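Local atomic coordinates of flavodoxin (Bacteroides uniformis, PDB entry 4J8P), a protein that binds flavin mononucleotide and, as a member of the flavodoxin family, probably serves in electron transfer. Residues S58-M61 / K65-P68; L48-K53 / I89-A94. All coordinates share one frame; numbering follows the deposited sequence.

Contact 1. Residues S58-M61 / K65-P68; sequences SVEM and KSRP
Glu60, on the short helix 56-62 of this flavodoxin-fold protein, meets Ser66 and Pro68 where the chain turns back after the helix on its way to strand 80-88. The contact across the segments is van der Waals packing. Ser66 lies closest to the helix, its CA 5.6 Å from the CA of Glu60. Because its OG stands anti to the backbone N (chi1 -176°), the hydroxyl comes up against the aliphatic stem of the glutamate, with OG 3.4 Å from Glu60 CG. Farther out, the extended Glu60 chain carries its carboxylate across the proline ring obliquely, and Pro68 CG lies about equally near CD and both oxygens.

The buried carboxylate has polar partners beyond the two segments: OE1 is hydrogen-bonded to Tyr43 OH, and OE2 forms a salt bridge with Arg56 NE. Replacing Glu60 by an alanine would probably leave Arg56 and Tyr43 without their acidic partner and open a gap beside Pro68 CG. Within 65-68, Arg67 folds back over its own backbone and also reaches Glu103 through a salt bridge. Its NH1 donates to Ser66 O at 2.9 Å, approaching from above the carbonyl plane while the oxygen lies nearly in the guanidinium plane.

Contact 2. Residues L48-K53 / I89-A94; sequences LDWHDK and IWWNLA. With FMN (flavin mononucleotide), chain B.
Trp50 and Trp91 meet at about a right angle, yet the nearest approach is to a backbone oxygen: Trp50 O lies 3.5 Å from Trp91 CZ2, at the edge of the Trp91 indole and in its plane. Trp50 CB packs on the same CZ2 at 3.8 Å. Trp50 CG sits between its backbone N and carbonyl carbon (chi1 60°), a rotation that leaves CE3 beside Trp91 CH2, which lies near the plane of the Trp50 ring. The second apolar pair is Leu48 CD2 and Trp90 CZ2, 3.5 Å apart and meeting obliquely. Segment 89-94 follows strand 80-88 of the flavodoxin fold and forms a type I' turn from Trp90 to Leu93, closed by paired backbone bonds between those two residues. This loop reads the flavin edge: Trp91 N donates to FMN N5 at 2.8 Å in a nearly straight bond (166°), and Asn92 N to O4 at 2.9 Å with more bend. Trp90 lays one face over the dimethylbenzene end of the flavin, its CD1 3.6 Å from FMN C8, while one face of Trp91 lies near C6. On the flavin face away from Trp90, Leu48 O lies 3.7 Å from FMN C8M.

How the contacts relate
Contact 2 lines the flavin pocket around the dimethylbenzene end of FMN; contact 1 lies farther off, its Glu60 side chain about 8 Å from FMN and the two contact centres about 10 Å apart. In sequence, both segments of contact 1 fall between those of contact 2. Two joints connect them. At one, Ser58 OG lies 2.7 Å from Asp52 O, a probable hydrogen bond that ties helix 56-62 to segment 48-53. At the other, selenomethionine Met61, whose CB points away from 65-68, has its CE 3.4 Å from Leu93 CB; it also touches Trp90 and Trp91, so the helix backs the flavin-binding turn. Tyr43 is shared too, bonding Glu60 and meeting Trp90 edge-to-face.

Contact 1. Residues S58-M61 / K65-P68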
loop_
_atom_site.group_PDB
_atom_site.type_symbol
_atom_site.label_atom_id
_atom_site.label_comp_id
_atom_site.label_asym_id
_atom_site.label_seq_id
_atom_site.Cartn_x
_atom_site.Cartn_y
_atom_site.Cartn_z
ATOM N N SER A 58 -10.457 -0.783 -14.047
ATOM C CA SER A 58 -9.853 -1.239 -15.307
ATOM C C SER A 58 -9.153 -0.081 -16.017
ATOM O O SER A 58 -8.038 -0.249 -16.517
ATOM C CB SER A 58 -10.896 -1.874 -16.221
ATOM O OG SER A 58 -11.370 -3.091 -15.670
ATOM N N VAL A 59 -9.795 1.098 -16.029
ATOM C CA VAL A 59 -9.235 2.277 -16.683
ATOM C C VAL A 59 -7.957 2.732 -15.949
ATOM O O VAL A 59 -6.933 2.992 -16.585
ATOM C CB VAL A 59 -10.292 3.408 -16.738
ATOM C CG1 VAL A 59 -9.692 4.720 -17.239
ATOM C CG2 VAL A 59 -11.485 2.996 -17.617
ATOM N N GLU A 60 -8.019 2.803 -14.611
ATOM C CA GLU A 60 -6.850 3.262 -13.857
ATOM C C GLU A 60 -5.664 2.308 -14.041
ATOM O O GLU A 60 -4.527 2.756 -14.249
ATOM C CB GLU A 60 -7.187 3.417 -12.349
ATOM C CG GLU A 60 -8.047 4.652 -12.086
ATOM C CD GLU A 60 -8.663 4.742 -10.705
ATOM O OE1 GLU A 60 -8.353 3.850 -9.881
ATOM O OE2 GLU A 60 -9.463 5.682 -10.454
HETATM N N MSE A 61 -5.929 0.996 -14.021
HETATM C CA MSE A 61 -4.846 0.026 -14.119
HETATM C C MSE A 61 -4.280 -0.047 -15.551
HETATM O O MSE A 61 -3.151 -0.509 -15.718
HETATM C CB MSE A 61 -5.235 -1.346 -13.548
HETATM C CG MSE A 61 -5.644 -1.283 -12.054
HETATM SE SE MSE A 61 -4.413 -0.210 -10.943
HETATM C CE MSE A 61 -2.792 -1.158 -11.222
ATOM N N LYS A 65 -0.020 6.461 -15.642
ATOM C CA LYS A 65 0.048 7.853 -15.189
ATOM C C LYS A 65 -1.177 8.266 -14.354
ATOM O O LYS A 65 -1.234 9.406 -13.874
ATOM C CB LYS A 65 0.154 8.803 -16.402
ATOM C CG LYS A 65 1.203 8.428 -17.455
ATOM C CD LYS A 65 2.608 8.392 -16.907
ATOM C CE LYS A 65 3.552 7.856 -17.969
ATOM N NZ LYS A 65 4.955 7.814 -17.488
ATOM N N SER A 66 -2.171 7.374 -14.209
ATOM C CA SER A 66 -3.386 7.703 -13.433
ATOM C C SER A 66 -3.035 7.927 -11.962
ATOM O O SER A 66 -2.267 7.152 -11.380
ATOM C CB SER A 66 -4.421 6.594 -13.550
ATOM O OG SER A 66 -5.627 6.947 -12.886
ATOM N N ARG A 67 -3.587 9.005 -11.368
ATOM C CA ARG A 67 -3.326 9.312 -9.961
ATOM C C ARG A 67 -4.646 9.668 -9.239
ATOM O O ARG A 67 -5.020 10.861 -9.126
ATOM C CB ARG A 67 -2.316 10.456 -9.798
ATOM C CG ARG A 67 -0.929 10.179 -10.394
ATOM C CD ARG A 67 -0.204 9.103 -9.568
ATOM N NE ARG A 67 1.156 8.888 -10.060
ATOM C CZ ARG A 67 1.504 7.983 -10.979
ATOM N NH1 ARG A 67 0.585 7.180 -11.522
ATOM N NH2 ARG A 67 2.770 7.886 -11.375
ATOM N N PRO A 68 -5.398 8.655 -8.754
ATOM C CA PRO A 68 -6.656 8.944 -8.036
ATOM C C PRO A 68 -6.399 9.897 -6.886
ATOM O O PRO A 68 -5.448 9.713 -6.115
ATOM C CB PRO A 68 -7.087 7.560 -7.512
ATOM C CG PRO A 68 -6.502 6.607 -8.535
ATOM C CD PRO A 68 -5.146 7.195 -8.835
#

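Contact 2. Residues L48-K53 / I89-A94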
loop_
_atom_site.group_PDB
_atom_site.type_symbol
_atom_site.label_atom_id
_atom_site.label_comp_id
_atom_site.label_asym_id
_atom_site.label_seq_id
_atom_site.Cartn_x
_atom_site.Cartn_y
_atom_site.Cartn_z
ATOM N N LEU A 48 -14.898 -1.718 -8.942
ATOM C CA LEU A 48 -14.048 -2.877 -8.685
ATOM C C LEU A 48 -14.337 -4.049 -9.617
ATOM O O LEU A 48 -13.722 -5.091 -9.442
ATOM C CB LEU A 48 -14.219 -3.312 -7.224
ATOM C CG LEU A 48 -13.802 -2.283 -6.198
ATOM C CD1 LEU A 48 -14.213 -2.730 -4.801
ATOM C CD2 LEU A 48 -12.256 -2.094 -6.230
ATOM N N ASP A 49 -15.215 -3.869 -10.629
ATOM C CA ASP A 49 -15.565 -4.909 -11.587
ATOM C C ASP A 49 -14.368 -5.124 -12.545
ATOM O O ASP A 49 -14.231 -4.427 -13.552
ATOM C CB ASP A 49 -16.849 -4.521 -12.338
ATOM C CG ASP A 49 -17.384 -5.636 -13.205
ATOM O OD1 ASP A 49 -16.638 -6.612 -13.448
ATOM O OD2 ASP A 49 -18.547 -5.531 -13.652
ATOM N N TRP A 50 -13.530 -6.098 -12.218
ATOM C CA TRP A 50 -12.329 -6.392 -13.011
ATOM C C TRP A 50 -12.702 -6.883 -14.425
ATOM O O TRP A 50 -11.898 -6.763 -15.354
ATOM C CB TRP A 50 -11.449 -7.446 -12.274
ATOM C CG TRP A 50 -12.214 -8.713 -12.075
ATOM C CD1 TRP A 50 -13.107 -8.976 -11.071
ATOM C CD2 TRP A 50 -12.355 -9.775 -13.028
ATOM N NE1 TRP A 50 -13.815 -10.121 -11.355
ATOM C CE2 TRP A 50 -13.385 -10.625 -12.559
ATOM C CE3 TRP A 50 -11.753 -10.062 -14.272
ATOM C CZ2 TRP A 50 -13.783 -11.770 -13.255
ATOM C CZ3 TRP A 50 -12.159 -11.186 -14.966
ATOM C CH2 TRP A 50 -13.166 -12.025 -14.465
ATOM N N HIS A 51 -13.890 -7.469 -14.582
ATOM C CA HIS A 51 -14.246 -8.012 -15.881
ATOM C C HIS A 51 -14.636 -6.927 -16.878
ATOM O O HIS A 51 -14.482 -7.122 -18.089
ATOM C CB HIS A 51 -15.355 -9.050 -15.739
ATOM C CG HIS A 51 -15.533 -9.880 -16.974
ATOM N ND1 HIS A 51 -16.622 -9.703 -17.799
ATOM C CD2 HIS A 51 -14.712 -10.808 -17.526
ATOM C CE1 HIS A 51 -16.462 -10.562 -18.797
ATOM N NE2 HIS A 51 -15.331 -11.254 -18.667
ATOM N N ASP A 52 -15.121 -5.781 -16.384
ATOM C CA ASP A 52 -15.566 -4.714 -17.274
ATOM C C ASP A 52 -14.400 -3.782 -17.610
ATOM O O ASP A 52 -13.886 -3.097 -16.728
ATOM C CB ASP A 52 -16.727 -3.954 -16.614
ATOM C CG ASP A 52 -17.294 -2.788 -17.399
ATOM O OD1 ASP A 52 -16.827 -2.549 -18.531
ATOM O OD2 ASP A 52 -18.159 -2.078 -16.852
ATOM N N LYS A 53 -13.965 -3.773 -18.900
ATOM C CA LYS A 53 -12.845 -2.915 -19.317
ATOM C C LYS A 53 -13.114 -1.423 -19.104
ATOM O O LYS A 53 -12.166 -0.635 -19.075
ATOM C CB LYS A 53 -12.488 -3.140 -20.788
ATOM C CG LYS A 53 -11.700 -4.403 -21.033
ATOM C CD LYS A 53 -11.415 -4.537 -22.510
ATOM C CE LYS A 53 -10.441 -5.643 -22.805
ATOM N NZ LYS A 53 -10.220 -5.733 -24.278
ATOM N N ILE A 89 -3.312 -6.428 -4.525
ATOM C CA ILE A 89 -2.720 -6.460 -5.855
ATOM C C ILE A 89 -3.851 -6.280 -6.865
ATOM O O ILE A 89 -4.817 -7.050 -6.828
ATOM C CB ILE A 89 -2.013 -7.809 -6.084
ATOM C CG1 ILE A 89 -0.820 -7.998 -5.137
ATOM C CG2 ILE A 89 -1.594 -7.978 -7.567
ATOM C CD1 ILE A 89 0.277 -7.019 -5.266
ATOM N N TRP A 90 -3.717 -5.296 -7.773
ATOM C CA TRP A 90 -4.670 -5.098 -8.858
ATOM C C TRP A 90 -3.917 -5.300 -10.160
ATOM O O TRP A 90 -2.993 -4.530 -10.484
ATOM C CB TRP A 90 -5.293 -3.708 -8.791
ATOM C CG TRP A 90 -6.332 -3.515 -7.718
ATOM C CD1 TRP A 90 -6.718 -4.398 -6.740
ATOM C CD2 TRP A 90 -7.117 -2.332 -7.528
ATOM N NE1 TRP A 90 -7.718 -3.831 -5.957
ATOM C CE2 TRP A 90 -7.981 -2.566 -6.432
ATOM C CE3 TRP A 90 -7.166 -1.090 -8.188
ATOM C CZ2 TRP A 90 -8.834 -1.572 -5.942
ATOM C CZ3 TRP A 90 -8.047 -0.124 -7.732
ATOM C CH2 TRP A 90 -8.882 -0.377 -6.636
ATOM N N TRP A 91 -4.316 -6.325 -10.917
ATOM C CA TRP A 91 -3.645 -6.599 -12.185
ATOM C C TRP A 91 -2.100 -6.602 -12.040
ATOM O O TRP A 91 -1.372 -5.975 -12.837
ATOM C CB TRP A 91 -4.108 -5.655 -13.316
ATOM C CG TRP A 91 -5.579 -5.783 -13.603
ATOM C CD1 TRP A 91 -6.560 -4.891 -13.264
ATOM C CD2 TRP A 91 -6.251 -6.932 -14.152
ATOM N NE1 TRP A 91 -7.794 -5.363 -13.674
ATOM C CE2 TRP A 91 -7.637 -6.624 -14.195
ATOM C CE3 TRP A 91 -5.809 -8.180 -14.641
ATOM C CZ2 TRP A 91 -8.579 -7.516 -14.720
ATOM C CZ3 TRP A 91 -6.752 -9.057 -15.166
ATOM C CH2 TRP A 91 -8.116 -8.731 -15.167
ATOM N N ASN A 92 -1.612 -7.339 -11.002
ATOM C CA ASN A 92 -0.172 -7.546 -10.801
ATOM C C ASN A 92 0.564 -6.250 -10.433
ATOM O O ASN A 92 1.810 -6.200 -10.516
ATOM C CB ASN A 92 0.453 -8.160 -12.068
ATOM C CG ASN A 92 1.734 -8.902 -11.823
ATOM O OD1 ASN A 92 2.041 -9.338 -10.712
ATOM N ND2 ASN A 92 2.535 -9.051 -12.859
ATOM N N LEU A 93 -0.173 -5.219 -9.975
ATOM C CA LEU A 93 0.418 -3.932 -9.651
ATOM C C LEU A 93 -0.164 -3.392 -8.360
ATOM O O LEU A 93 -1.219 -3.823 -7.906
ATOM C CB LEU A 93 0.111 -2.923 -10.780
ATOM C CG LEU A 93 0.841 -3.168 -12.114
ATOM C CD1 LEU A 93 0.135 -2.431 -13.261
ATOM C CD2 LEU A 93 2.287 -2.725 -12.020
ATOM N N ALA A 94 0.472 -2.339 -7.835
ATOM C CA ALA A 94 -0.142 -1.597 -6.776
ATOM C C ALA A 94 -1.269 -0.757 -7.392
ATOM O O ALA A 94 -1.080 -0.171 -8.477
ATOM C CB ALA A 94 0.893 -0.669 -6.131
HETATM N N1 FMN B . -5.634 -10.706 -7.219
HETATM C C2 FMN B . -4.557 -11.333 -7.793
HETATM O O2 FMN B . -4.118 -12.406 -7.369
HETATM N N3 FMN B . -3.977 -10.796 -8.950
HETATM C C4 FMN B . -4.417 -9.670 -9.626
HETATM O O4 FMN B . -3.783 -9.253 -10.598
HETATM C C4A FMN B . -5.617 -9.060 -9.057
HETATM N N5 FMN B . -6.184 -8.067 -9.713
HETATM C C5A FMN B . -7.323 -7.489 -9.164
HETATM C C6 FMN B . -7.895 -6.391 -9.820
HETATM C C7 FMN B . -8.973 -5.703 -9.275
HETATM C C7M FMN B . -9.463 -4.449 -9.948
HETATM C C8 FMN B . -9.525 -6.142 -8.054
HETATM C C8M FMN B . -10.654 -5.397 -7.390
HETATM C C9 FMN B . -8.977 -7.249 -7.417
HETATM C C9A FMN B . -7.875 -7.928 -7.944
HETATM N N10 FMN B . -7.255 -9.032 -7.284
HETATM C C10 FMN B . -6.143 -9.629 -7.817
HETATM C "C1'" FMN B . -7.817 -9.500 -5.995
HETATM C "C2'" FMN B . -7.325 -8.682 -4.800
HETATM O "O2'" FMN B . -5.920 -8.441 -4.842
HETATM C "C3'" FMN B . -7.646 -9.342 -3.458
HETATM O "O3'" FMN B . -9.013 -9.775 -3.444
HETATM C "C4'" FMN B . -7.334 -8.419 -2.276
HETATM O "O4'" FMN B . -7.133 -9.230 -1.119
HETATM C "C5'" FMN B . -8.468 -7.438 -2.031
HETATM O "O5'" FMN B . -8.016 -6.592 -0.969
HETATM P P FMN B . -8.865 -5.466 -0.289
HETATM O O1P FMN B . -9.305 -4.397 -1.216
HETATM O O2P FMN B . -7.953 -4.966 0.804
HETATM O O3P FMN B . -10.059 -6.158 0.379
#